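Ethylbenzene dehydrogenase alpha-subunit (Aromatoleum aromaticum, PDB 2IVF) holds a molybdenum atom, MGD, MD1 and an iron/sulfur cluster as the alpha-subunit of an enzyme of the molybdopterin oxidoreductase family. Local coordinates at residues P872-N877 against C916-W921; D890-F895 against I903-A908. One frame throughout, in Å; residues are numbered along the deposited sequence.

Contact 1 of 2, residues P872-N877 against C916-W921; sequences PVVHMN and CIVYFW. With MD1 (phosphoric acid 4-(2-amino-4-oxo-3,4,5,6,-tetrahydro-pteridin-6-yl)-2-hydroxy-3,4-dimercapto-but-3-en-yl ester guanylate ester), chain N.
His-875 and Ile-917 form an antiparallel hydrogen-bonded pair: His-875 N donates to Ile-917 O at 2.8 Å, and Ile-917 N donates back to His-875 O at 3.0 Å. On the face carrying these two side chains, the edge of the Tyr-919 ring meets the face of the imidazole, with Tyr-919 CE2 3.7 Å from His-875 CE1 and the planes at 78°. The imidazole leans back along its strand to meet it, because CG sits beside the backbone N (chi1 -59°). On the other side, Val-874 CG2 and Val-918 CG2 are 3.8 Å apart. At the far end Pro-872 CA lies over the indole of Trp-921, 3.4 Å from the centroid of its five-membered ring, a CH-pi contact almost on the ring normal.

Between these packed regions the backbones part, and one water bridges the looser stretch. It donates to Val-873 O (2.7 Å) and accepts from Tyr-919 N and Trp-921 NE1, so three polar groups of a buried contact are satisfied together. Phe-920 turns the other way, its CZ 3.2 Å from O11 of MD1. Such a strand pair running out into a ligand-lining loop belongs to the molybdopterin dinucleotide binding domain, of the double-psi beta-barrel clan.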
ATOM      1  N   PRO A 872       3.877  11.295  -8.218  1.00 24.24           N
ATOM      2  CA  PRO A 872       4.404  10.247  -9.051  1.00 23.42           C
ATOM      3  C   PRO A 872       5.930  10.203  -9.070  1.00 23.32           C
ATOM      4  O   PRO A 872       6.589  11.256  -9.070  1.00 22.34           O
ATOM      5  CB  PRO A 872       3.846  10.593 -10.427  1.00 23.92           C
ATOM      6  CG  PRO A 872       2.526  11.316 -10.127  1.00 24.12           C
ATOM      7  CD  PRO A 872       3.018  12.201  -9.003  1.00 24.56           C
ATOM      8  N   VAL A 873       6.471   8.985  -9.068  1.00 23.65           N
ATOM      9  CA  VAL A 873       7.921   8.732  -9.022  1.00 22.19           C
ATOM     10  C   VAL A 873       8.279   7.656 -10.026  1.00 22.88           C
ATOM     11  O   VAL A 873       7.564   6.645 -10.133  1.00 23.87           O
ATOM     12  CB  VAL A 873       8.348   8.286  -7.610  1.00 22.30           C
ATOM     13  CG1 VAL A 873       9.830   7.866  -7.551  1.00 23.05           C
ATOM     14  CG2 VAL A 873       8.156   9.457  -6.605  1.00 22.20           C
ATOM     15  N   VAL A 874       9.367   7.850 -10.775  1.00 22.58           N
ATOM     16  CA  VAL A 874       9.922   6.763 -11.549  1.00 22.99           C
ATOM     17  C   VAL A 874      11.199   6.257 -10.866  1.00 23.17           C
ATOM     18  O   VAL A 874      12.054   7.051 -10.495  1.00 22.56           O
ATOM     19  CB  VAL A 874      10.241   7.140 -13.002  1.00 22.56           C
ATOM     20  CG1 VAL A 874      11.252   8.288 -13.057  1.00 21.04           C
ATOM     21  CG2 VAL A 874      10.764   5.919 -13.724  1.00 20.65           C
ATOM     22  N   HIS A 875      11.295   4.939 -10.631  1.00 22.75           N
ATOM     23  CA  HIS A 875      12.515   4.382 -10.052  1.00 23.45           C
ATOM     24  C   HIS A 875      13.467   4.027 -11.184  1.00 23.46           C
ATOM     25  O   HIS A 875      13.093   3.312 -12.123  1.00 24.28           O
ATOM     26  CB  HIS A 875      12.285   3.106  -9.255  1.00 23.63           C
ATOM     27  CG  HIS A 875      11.342   3.253  -8.092  1.00 24.44           C
ATOM     28  ND1 HIS A 875      11.465   2.489  -6.948  1.00 24.49           N
ATOM     29  CD2 HIS A 875      10.254   4.039  -7.908  1.00 25.02           C
ATOM     30  CE1 HIS A 875      10.500   2.818  -6.098  1.00 24.46           C
ATOM     31  NE2 HIS A 875       9.753   3.753  -6.657  1.00 25.68           N
ATOM     32  N   MET A 876      14.681   4.543 -11.090  1.00 23.68           N
ATOM     33  CA  MET A 876      15.706   4.277 -12.078  1.00 23.73           C
ATOM     34  C   MET A 876      16.918   3.705 -11.406  1.00 24.16           C
ATOM     35  O   MET A 876      17.248   4.075 -10.278  1.00 23.46           O
ATOM     36  CB  MET A 876      16.153   5.568 -12.759  1.00 24.64           C
ATOM     37  CG  MET A 876      15.122   6.273 -13.572  1.00 26.24           C
ATOM     38  SD  MET A 876      15.857   7.718 -14.356  1.00 24.74           S
ATOM     39  CE  MET A 876      17.015   6.896 -15.489  1.00 22.27           C
ATOM     40  N   ASN A 877      17.622   2.825 -12.096  1.00 23.95           N
ATOM     41  CA  ASN A 877      18.947   2.423 -11.635  1.00 24.22           C
ATOM     42  C   ASN A 877      19.864   3.622 -11.496  1.00 23.40           C
ATOM     43  O   ASN A 877      19.929   4.495 -12.372  1.00 22.45           O
ATOM     44  CB  ASN A 877      19.570   1.440 -12.631  1.00 23.91           C
ATOM     45  CG  ASN A 877      20.953   0.995 -12.202  1.00 25.42           C
ATOM     46  OD1 ASN A 877      21.968   1.658 -12.517  1.00 24.85           O
ATOM     47  ND2 ASN A 877      20.997  -0.061 -11.412  1.00 25.69           N
ATOM     48  N   CYS A 916      13.045   0.696 -15.958  1.00 22.58           N
ATOM     49  CA  CYS A 916      12.601   1.741 -15.022  1.00 22.49           C
ATOM     50  C   CYS A 916      11.198   1.346 -14.602  1.00 23.03           C
ATOM     51  O   CYS A 916      10.512   0.574 -15.293  1.00 21.77           O
ATOM     52  CB  CYS A 916      12.606   3.132 -15.642  1.00 22.27           C
ATOM     53  SG  CYS A 916      11.553   3.283 -17.138  1.00 23.93           S
ATOM     54  N   ILE A 917      10.793   1.860 -13.455  1.00 22.80           N
ATOM     55  CA  ILE A 917       9.587   1.412 -12.803  1.00 23.00           C
ATOM     56  C   ILE A 917       8.723   2.581 -12.390  1.00 23.70           C
ATOM     57  O   ILE A 917       9.214   3.520 -11.742  1.00 23.42           O
ATOM     58  CB  ILE A 917       9.943   0.686 -11.502  1.00 22.68           C
ATOM     59  CG1 ILE A 917      10.965  -0.437 -11.771  1.00 24.26           C
ATOM     60  CG2 ILE A 917       8.672   0.143 -10.806  1.00 22.48           C
ATOM     61  CD1 ILE A 917      11.499  -1.085 -10.470  1.00 23.62           C
ATOM     62  N   VAL A 918       7.435   2.509 -12.716  1.00 23.34           N
ATOM     63  CA  VAL A 918       6.451   3.422 -12.154  1.00 23.36           C
ATOM     64  C   VAL A 918       5.282   2.606 -11.633  1.00 24.07           C
ATOM     65  O   VAL A 918       4.595   1.946 -12.396  1.00 24.31           O
ATOM     66  CB  VAL A 918       5.931   4.444 -13.215  1.00 23.62           C
ATOM     67  CG1 VAL A 918       4.928   5.418 -12.586  1.00 23.07           C
ATOM     68  CG2 VAL A 918       7.089   5.189 -13.911  1.00 22.63           C
ATOM     69  N   TYR A 919       5.140   2.586 -10.316  1.00 24.04           N
ATOM     70  CA  TYR A 919       3.980   2.001  -9.642  1.00 25.00           C
ATOM     71  C   TYR A 919       2.910   3.023  -9.851  1.00 25.87           C
ATOM     72  O   TYR A 919       3.211   4.205  -9.786  1.00 26.66           O
ATOM     73  CB  TYR A 919       4.260   1.897  -8.147  1.00 24.36           C
ATOM     74  CG  TYR A 919       5.417   0.988  -7.838  1.00 24.28           C
ATOM     75  CD1 TYR A 919       5.265  -0.377  -7.899  1.00 22.33           C
ATOM     76  CD2 TYR A 919       6.654   1.504  -7.447  1.00 23.43           C
ATOM     77  CE1 TYR A 919       6.319  -1.215  -7.594  1.00 24.40           C
ATOM     78  CE2 TYR A 919       7.705   0.673  -7.184  1.00 23.86           C
ATOM     79  CZ  TYR A 919       7.523  -0.674  -7.216  1.00 21.47           C
ATOM     80  OH  TYR A 919       8.548  -1.526  -6.965  1.00 23.08           O
ATOM     81  N   PHE A 920       1.691   2.620 -10.205  1.00 25.90           N
ATOM     82  CA  PHE A 920       0.826   3.613 -10.839  1.00 24.97           C
ATOM     83  C   PHE A 920       0.345   4.715  -9.941  1.00 24.60           C
ATOM     84  O   PHE A 920       0.324   4.584  -8.708  1.00 25.68           O
ATOM     85  CB  PHE A 920      -0.320   2.980 -11.630  1.00 25.14           C
ATOM     86  CG  PHE A 920      -1.322   2.230 -10.817  1.00 25.90           C
ATOM     87  CD1 PHE A 920      -2.208   2.905 -10.014  1.00 26.33           C
ATOM     88  CD2 PHE A 920      -1.430   0.859 -10.921  1.00 28.68           C
ATOM     89  CE1 PHE A 920      -3.162   2.232  -9.307  1.00 27.72           C
ATOM     90  CE2 PHE A 920      -2.404   0.163 -10.202  1.00 27.62           C
ATOM     91  CZ  PHE A 920      -3.272   0.841  -9.435  1.00 27.24           C
ATOM     92  N   TRP A 921      -0.047   5.819 -10.579  1.00 24.00           N
ATOM     93  CA  TRP A 921      -0.518   7.018  -9.908  1.00 24.72           C
ATOM     94  C   TRP A 921      -1.763   7.497 -10.639  1.00 25.10           C
ATOM     95  O   TRP A 921      -1.981   7.137 -11.823  1.00 24.73           O
ATOM     96  CB  TRP A 921       0.561   8.112  -9.984  1.00 24.25           C
ATOM     97  CG  TRP A 921       1.835   7.674  -9.310  1.00 23.72           C
ATOM     98  CD1 TRP A 921       2.938   7.155  -9.912  1.00 21.39           C
ATOM     99  CD2 TRP A 921       2.092   7.651  -7.906  1.00 22.64           C
ATOM    100  NE1 TRP A 921       3.917   6.859  -8.969  1.00 22.72           N
ATOM    101  CE2 TRP A 921       3.419   7.164  -7.727  1.00 23.87           C
ATOM    102  CE3 TRP A 921       1.377   8.079  -6.794  1.00 23.61           C
ATOM    103  CZ2 TRP A 921       3.996   7.006  -6.474  1.00 23.72           C
ATOM    104  CZ3 TRP A 921       1.943   7.925  -5.565  1.00 23.55           C
ATOM    105  CH2 TRP A 921       3.230   7.391  -5.400  1.00 22.97           C
TER
HETATM  106  PB  MD1 N1987      -9.493   1.283 -11.425  1.00 16.59           P
HETATM  107  O3B MD1 N1987      -8.912   2.025 -10.155  1.00 15.03           O
HETATM  108  O1B MD1 N1987     -10.510   0.316 -10.937  1.00 15.52           O
HETATM  109  O2B MD1 N1987      -9.744   2.199 -12.561  1.00 15.68           O
HETATM  110  O3A MD1 N1987      -8.234   0.432 -11.879  1.00 16.15           O
HETATM  111  C10 MD1 N1987      -7.976  -0.905 -11.397  1.00 17.02           C
HETATM  112  C11 MD1 N1987      -6.599  -1.235 -11.950  1.00 17.07           C
HETATM  113  O11 MD1 N1987      -5.684  -0.514 -11.056  1.00 18.30           O
HETATM  114  C12 MD1 N1987      -6.324  -2.709 -11.826  1.00 17.74           C
HETATM  115  S12 MD1 N1987      -7.251  -3.718 -10.801  1.00 18.07           S
HETATM  116  C13 MD1 N1987      -5.269  -3.294 -12.479  1.00 16.61           C
HETATM  117  S13 MD1 N1987      -4.901  -4.933 -12.317  1.00 15.35           S
HETATM  118  C14 MD1 N1987      -4.385  -2.542 -13.399  1.00 17.48           C
HETATM  119  N15 MD1 N1987      -2.996  -2.460 -13.096  1.00 15.70           N
HETATM  120  C16 MD1 N1987      -2.150  -1.675 -13.835  1.00 15.37           C
HETATM  121  C15 MD1 N1987      -0.800  -1.751 -13.548  1.00 17.69           C
HETATM  122  O14 MD1 N1987      -0.359  -2.518 -12.650  1.00 14.42           O
HETATM  123  N17 MD1 N1987      -0.019  -0.893 -14.252  1.00 16.59           N
HETATM  124  C17 MD1 N1987      -0.542  -0.060 -15.242  1.00 16.80           C
HETATM  125  N16 MD1 N1987       0.320   0.716 -15.884  1.00 15.57           N
HETATM  126  N18 MD1 N1987      -1.855  -0.050 -15.526  1.00 14.92           N
HETATM  127  C20 MD1 N1987      -2.649  -0.846 -14.843  1.00 16.65           C
HETATM  128  N8  MD1 N1987      -3.969  -0.878 -15.160  1.00 14.77           N
HETATM  129  C7  MD1 N1987      -4.967  -1.636 -14.456  1.00 16.37           C
HETATM  130  PA  MD1 N1987      -9.013   3.541  -9.624  1.00 15.83           P
HETATM  131  O1A MD1 N1987      -8.773   3.448  -8.152  1.00 15.08           O
HETATM  132  O2A MD1 N1987      -8.068   4.362 -10.413  1.00 17.48           O
HETATM  133  O5' MD1 N1987     -10.487   4.025  -9.916  1.00 17.74           O
HETATM  134  C5' MD1 N1987     -11.511   3.450  -9.111  1.00 16.74           C
HETATM  135  C4' MD1 N1987     -12.360   4.518  -8.556  1.00 14.91           C
HETATM  136  O4' MD1 N1987     -13.218   3.828  -7.654  1.00 17.51           O
HETATM  137  C1' MD1 N1987     -13.525   4.795  -6.648  1.00 16.62           C
HETATM  138  N9  MD1 N1987     -14.053   4.225  -5.401  1.00 17.49           N
HETATM  139  C4  MD1 N1987     -15.332   4.291  -5.061  1.00 17.93           C
HETATM  140  N3  MD1 N1987     -16.378   4.828  -5.733  1.00 16.65           N
HETATM  141  C2  MD1 N1987     -17.605   4.775  -5.213  1.00 16.66           C
HETATM  142  N2  MD1 N1987     -18.664   5.297  -5.887  1.00 16.03           N
HETATM  143  N1  MD1 N1987     -17.753   4.241  -3.949  1.00 18.55           N
HETATM  144  C6  MD1 N1987     -16.737   3.682  -3.212  1.00 15.70           C
HETATM  145  O6  MD1 N1987     -16.991   3.167  -2.124  1.00 16.51           O
HETATM  146  C5  MD1 N1987     -15.460   3.696  -3.794  1.00 17.73           C
HETATM  147  N7  MD1 N1987     -14.251   3.298  -3.412  1.00 15.71           N
HETATM  148  C8  MD1 N1987     -13.411   3.615  -4.401  1.00 16.68           C
HETATM  149  C2' MD1 N1987     -12.197   5.491  -6.365  1.00 17.27           C
HETATM  150  O2' MD1 N1987     -12.345   6.818  -5.805  1.00 18.21           O
HETATM  151  C3' MD1 N1987     -11.489   5.470  -7.728  1.00 16.04           C
HETATM  152  O3' MD1 N1987     -11.466   6.782  -8.350  1.00 15.84           O
HETATM  153  O   HOH W   1       6.211   4.783  -8.639  1.00 15.93           O

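Contact 2 of 2, residues D890-F895 against I903-A908; sequences DMAKLF and IMVRTA
The beta hairpin of strands 891-895 and 900-908 is joined here near the open end of its two arms. Three backbone bonds tie it. Val-905 N donates to Asp-890 O at 2.7 Å; further toward the turn, Ala-892 and Ile-903 make an antiparallel hydrogen-bonded pair, with Ala-892 N 2.8 Å from Ile-903 O and Ile-903 N 2.9 Å from Ala-892 O. Met-891 and Met-904 sit between as a non-hydrogen-bonded pair, their CA atoms only 4.3 Å apart.

On the methionine face the two thioethers cross at a slant. Met-891 bends at chi2 (-64°), which folds its end over the neighbouring strand and lays SD 3.7 Å from Met-904 CA. Its CE goes on to the Met-904 side chain, lying 3.7 Å from Met-904 CB; the still shorter approach of the two CE methyls is doubtful in detail, and Met-891 also touches a crystal neighbour. Met-904 packs in addition on Trp-130 of the beta-subunit.

In the mixed sheet of this domain, of the double-psi beta-barrel clan, strand 891-895 lies between strands 900-908 and 969-975. The short axes of strands 891-895 and 903-908 stand 109° apart; the ladder continues toward the turn, where Leu-894 bonds to Cys-901, and beyond Val-905 the second strand moves off.

The opposite face is aliphatic. Val-905 CG2 sits beside its own backbone N and reaches across to the methyl of Ala-892, an approach too short to be trusted in detail, while Leu-894 CD1 comes up to Ile-903 CG2 at 3.7 Å. Ile-973 adds to this layer by touching both Ala-892 and Leu-894. At the open end of the hairpin, the carboxylate of Asp-890 leads away from the partner strand, and its OD2 accepts a hydrogen bond from Lys-887 N.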
ATOM      1  N   ASP A 890      15.397  14.767  -9.043  1.00 22.87           N
ATOM      2  CA  ASP A 890      15.198  15.489 -10.299  1.00 23.58           C
ATOM      3  C   ASP A 890      13.868  15.073 -10.923  1.00 23.02           C
ATOM      4  O   ASP A 890      13.349  14.000 -10.654  1.00 24.44           O
ATOM      5  CB  ASP A 890      16.296  15.195 -11.314  1.00 23.40           C
ATOM      6  CG  ASP A 890      17.561  15.910 -11.024  1.00 25.86           C
ATOM      7  OD1 ASP A 890      17.551  16.925 -10.293  1.00 30.24           O
ATOM      8  OD2 ASP A 890      18.573  15.507 -11.592  1.00 27.41           O
ATOM      9  N   MET A 891      13.328  15.942 -11.756  1.00 23.09           N
ATOM     10  CA  MET A 891      12.258  15.551 -12.674  1.00 23.26           C
ATOM     11  C   MET A 891      12.891  14.988 -13.954  1.00 23.24           C
ATOM     12  O   MET A 891      13.990  15.344 -14.343  1.00 23.43           O
ATOM     13  CB  MET A 891      11.383  16.735 -13.071  1.00 23.90           C
ATOM     14  CG  MET A 891      10.719  17.408 -11.938  1.00 25.49           C
ATOM     15  SD  MET A 891       9.570  16.305 -11.139  1.00 28.55           S
ATOM     16  CE  MET A 891      10.034  16.733  -9.497  1.00 32.22           C
ATOM     17  N   ALA A 892      12.144  14.117 -14.619  1.00 23.49           N
ATOM     18  CA  ALA A 892      12.564  13.515 -15.858  1.00 23.00           C
ATOM     19  C   ALA A 892      11.389  13.457 -16.804  1.00 22.56           C
ATOM     20  O   ALA A 892      10.247  13.413 -16.346  1.00 23.65           O
ATOM     21  CB  ALA A 892      13.123  12.105 -15.583  1.00 23.34           C
ATOM     22  N   LYS A 893      11.654  13.471 -18.109  1.00 23.40           N
ATOM     23  CA  LYS A 893      10.670  13.109 -19.116  1.00 24.19           C
ATOM     24  C   LYS A 893      10.858  11.653 -19.453  1.00 23.95           C
ATOM     25  O   LYS A 893      11.991  11.198 -19.674  1.00 24.67           O
ATOM     26  CB  LYS A 893      10.805  13.913 -20.419  1.00 25.01           C
ATOM     27  CG  LYS A 893      10.622  15.371 -20.313  1.00 26.29           C
ATOM     28  CD  LYS A 893       9.261  15.762 -19.791  1.00 27.30           C
ATOM     29  CE  LYS A 893       8.989  17.258 -20.151  1.00 28.26           C
ATOM     30  NZ  LYS A 893       7.731  17.711 -19.587  1.00 27.08           N
ATOM     31  N   LEU A 894       9.759  10.913 -19.430  1.00 22.71           N
ATOM     32  CA  LEU A 894       9.690   9.606 -20.045  1.00 23.86           C
ATOM     33  C   LEU A 894       8.974   9.771 -21.360  1.00 22.90           C
ATOM     34  O   LEU A 894       7.949  10.485 -21.439  1.00 24.33           O
ATOM     35  CB  LEU A 894       8.887   8.610 -19.211  1.00 23.24           C
ATOM     36  CG  LEU A 894       9.444   7.821 -18.025  1.00 28.83           C
ATOM     37  CD1 LEU A 894      10.437   8.610 -17.251  1.00 27.78           C
ATOM     38  CD2 LEU A 894       8.270   7.251 -17.179  1.00 25.46           C
ATOM     39  N   PHE A 895       9.484   9.140 -22.394  1.00 22.76           N
ATOM     40  CA  PHE A 895       8.839   9.283 -23.674  1.00 23.00           C
ATOM     41  C   PHE A 895       9.119   8.135 -24.604  1.00 23.01           C
ATOM     42  O   PHE A 895      10.128   7.449 -24.471  1.00 22.53           O
ATOM     43  CB  PHE A 895       9.235  10.649 -24.335  1.00 23.63           C
ATOM     44  CG  PHE A 895      10.698  10.769 -24.708  1.00 25.13           C
ATOM     45  CD1 PHE A 895      11.653  11.105 -23.750  1.00 25.28           C
ATOM     46  CD2 PHE A 895      11.110  10.556 -26.008  1.00 24.68           C
ATOM     47  CE1 PHE A 895      12.972  11.222 -24.103  1.00 26.38           C
ATOM     48  CE2 PHE A 895      12.443  10.671 -26.373  1.00 25.21           C
ATOM     49  CZ  PHE A 895      13.374  10.997 -25.425  1.00 25.95           C
ATOM     50  N   ILE A 903       7.922  13.085 -14.611  1.00 23.16           N
ATOM     51  CA  ILE A 903       7.821  12.361 -13.360  1.00 23.60           C
ATOM     52  C   ILE A 903       9.081  12.594 -12.561  1.00 22.66           C
ATOM     53  O   ILE A 903      10.141  12.822 -13.152  1.00 22.27           O
ATOM     54  CB  ILE A 903       7.620  10.880 -13.689  1.00 23.26           C
ATOM     55  CG1 ILE A 903       7.131  10.114 -12.476  1.00 23.69           C
ATOM     56  CG2 ILE A 903       8.874  10.331 -14.350  1.00 25.68           C
ATOM     57  CD1 ILE A 903       6.509   8.730 -12.856  1.00 27.04           C
ATOM     58  N   MET A 904       8.949  12.610 -11.238  1.00 23.46           N
ATOM     59  CA  MET A 904      10.089  12.736 -10.328  1.00 23.75           C
ATOM     60  C   MET A 904      10.879  11.445 -10.291  1.00 23.58           C
ATOM     61  O   MET A 904      10.293  10.362 -10.273  1.00 24.38           O
ATOM     62  CB  MET A 904       9.635  13.101  -8.924  1.00 23.99           C
ATOM     63  CG  MET A 904      10.773  13.024  -7.863  1.00 26.10           C
ATOM     64  SD  MET A 904      10.229  13.570  -6.260  1.00 25.40           S
ATOM     65  CE  MET A 904      10.295  15.363  -6.428  1.00 26.21           C
ATOM     66  N   VAL A 905      12.201  11.555 -10.187  1.00 23.30           N
ATOM     67  CA  VAL A 905      13.073  10.421 -10.261  1.00 22.87           C
ATOM     68  C   VAL A 905      13.492   9.998  -8.860  1.00 22.50           C
ATOM     69  O   VAL A 905      13.842  10.820  -7.998  1.00 21.99           O
ATOM     70  CB  VAL A 905      14.332  10.725 -11.081  1.00 22.02           C
ATOM     71  CG1 VAL A 905      15.353   9.536 -11.013  1.00 22.54           C
ATOM     72  CG2 VAL A 905      13.964  11.016 -12.532  1.00 24.04           C
ATOM     73  N   ARG A 906      13.373   8.710  -8.633  1.00 23.37           N
ATOM     74  CA  ARG A 906      14.034   8.039  -7.510  1.00 23.06           C
ATOM     75  C   ARG A 906      15.161   7.182  -8.079  1.00 23.12           C
ATOM     76  O   ARG A 906      14.921   6.368  -8.936  1.00 24.00           O
ATOM     77  CB  ARG A 906      13.032   7.137  -6.828  1.00 23.06           C
ATOM     78  CG  ARG A 906      13.650   6.065  -5.899  1.00 22.79           C
ATOM     79  CD  ARG A 906      12.574   5.413  -5.053  1.00 23.35           C
ATOM     80  NE  ARG A 906      12.199   6.263  -3.947  1.00 25.59           N
ATOM     81  CZ  ARG A 906      10.965   6.484  -3.528  1.00 25.08           C
ATOM     82  NH1 ARG A 906       9.924   5.947  -4.129  1.00 27.16           N
ATOM     83  NH2 ARG A 906      10.795   7.292  -2.509  1.00 26.82           N
ATOM     84  N   THR A 907      16.387   7.346  -7.600  1.00 23.25           N
ATOM     85  CA  THR A 907      17.488   6.485  -8.061  1.00 24.38           C
ATOM     86  C   THR A 907      17.708   5.397  -7.032  1.00 24.23           C
ATOM     87  O   THR A 907      17.657   5.668  -5.843  1.00 24.98           O
ATOM     88  CB  THR A 907      18.783   7.272  -8.276  1.00 24.58           C
ATOM     89  OG1 THR A 907      19.177   7.905  -7.057  1.00 27.87           O
ATOM     90  CG2 THR A 907      18.591   8.340  -9.319  1.00 25.37           C
ATOM     91  N   ALA A 908      17.903   4.162  -7.483  1.00 23.97           N
ATOM     92  CA  ALA A 908      18.143   3.044  -6.558  1.00 24.08           C
ATOM     93  C   ALA A 908      19.045   2.021  -7.245  1.00 24.57           C
ATOM     94  O   ALA A 908      18.905   1.788  -8.424  1.00 25.43           O
ATOM     95  CB  ALA A 908      16.827   2.424  -6.138  1.00 23.49           C
TER

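In the fold
Contacts 1 and 2 share one mixed sheet, their centres about 8 Å apart, and along the chain contact 2 is nested inside the loop that contact 1 closes. Strands 873-877 and 900-908 are direct neighbours: Val-874 N lies 2.7 Å from Met-904 O, probably hydrogen-bonded, and Val-874 also packs on Ile-903, so the apolar layers run together. Contact 1 is wholly buried, combining aromatic rings with a bridging water, and its Phe-920 touches MD1. Contact 2 lies farther from the chain centre, is partly exposed at Asp-890 and Met-891, and depends on backbone bonds and aliphatic or thioether contacts. Both reach the beta-subunit, through His-875 in one and Met-904 and Arg-906 in the other.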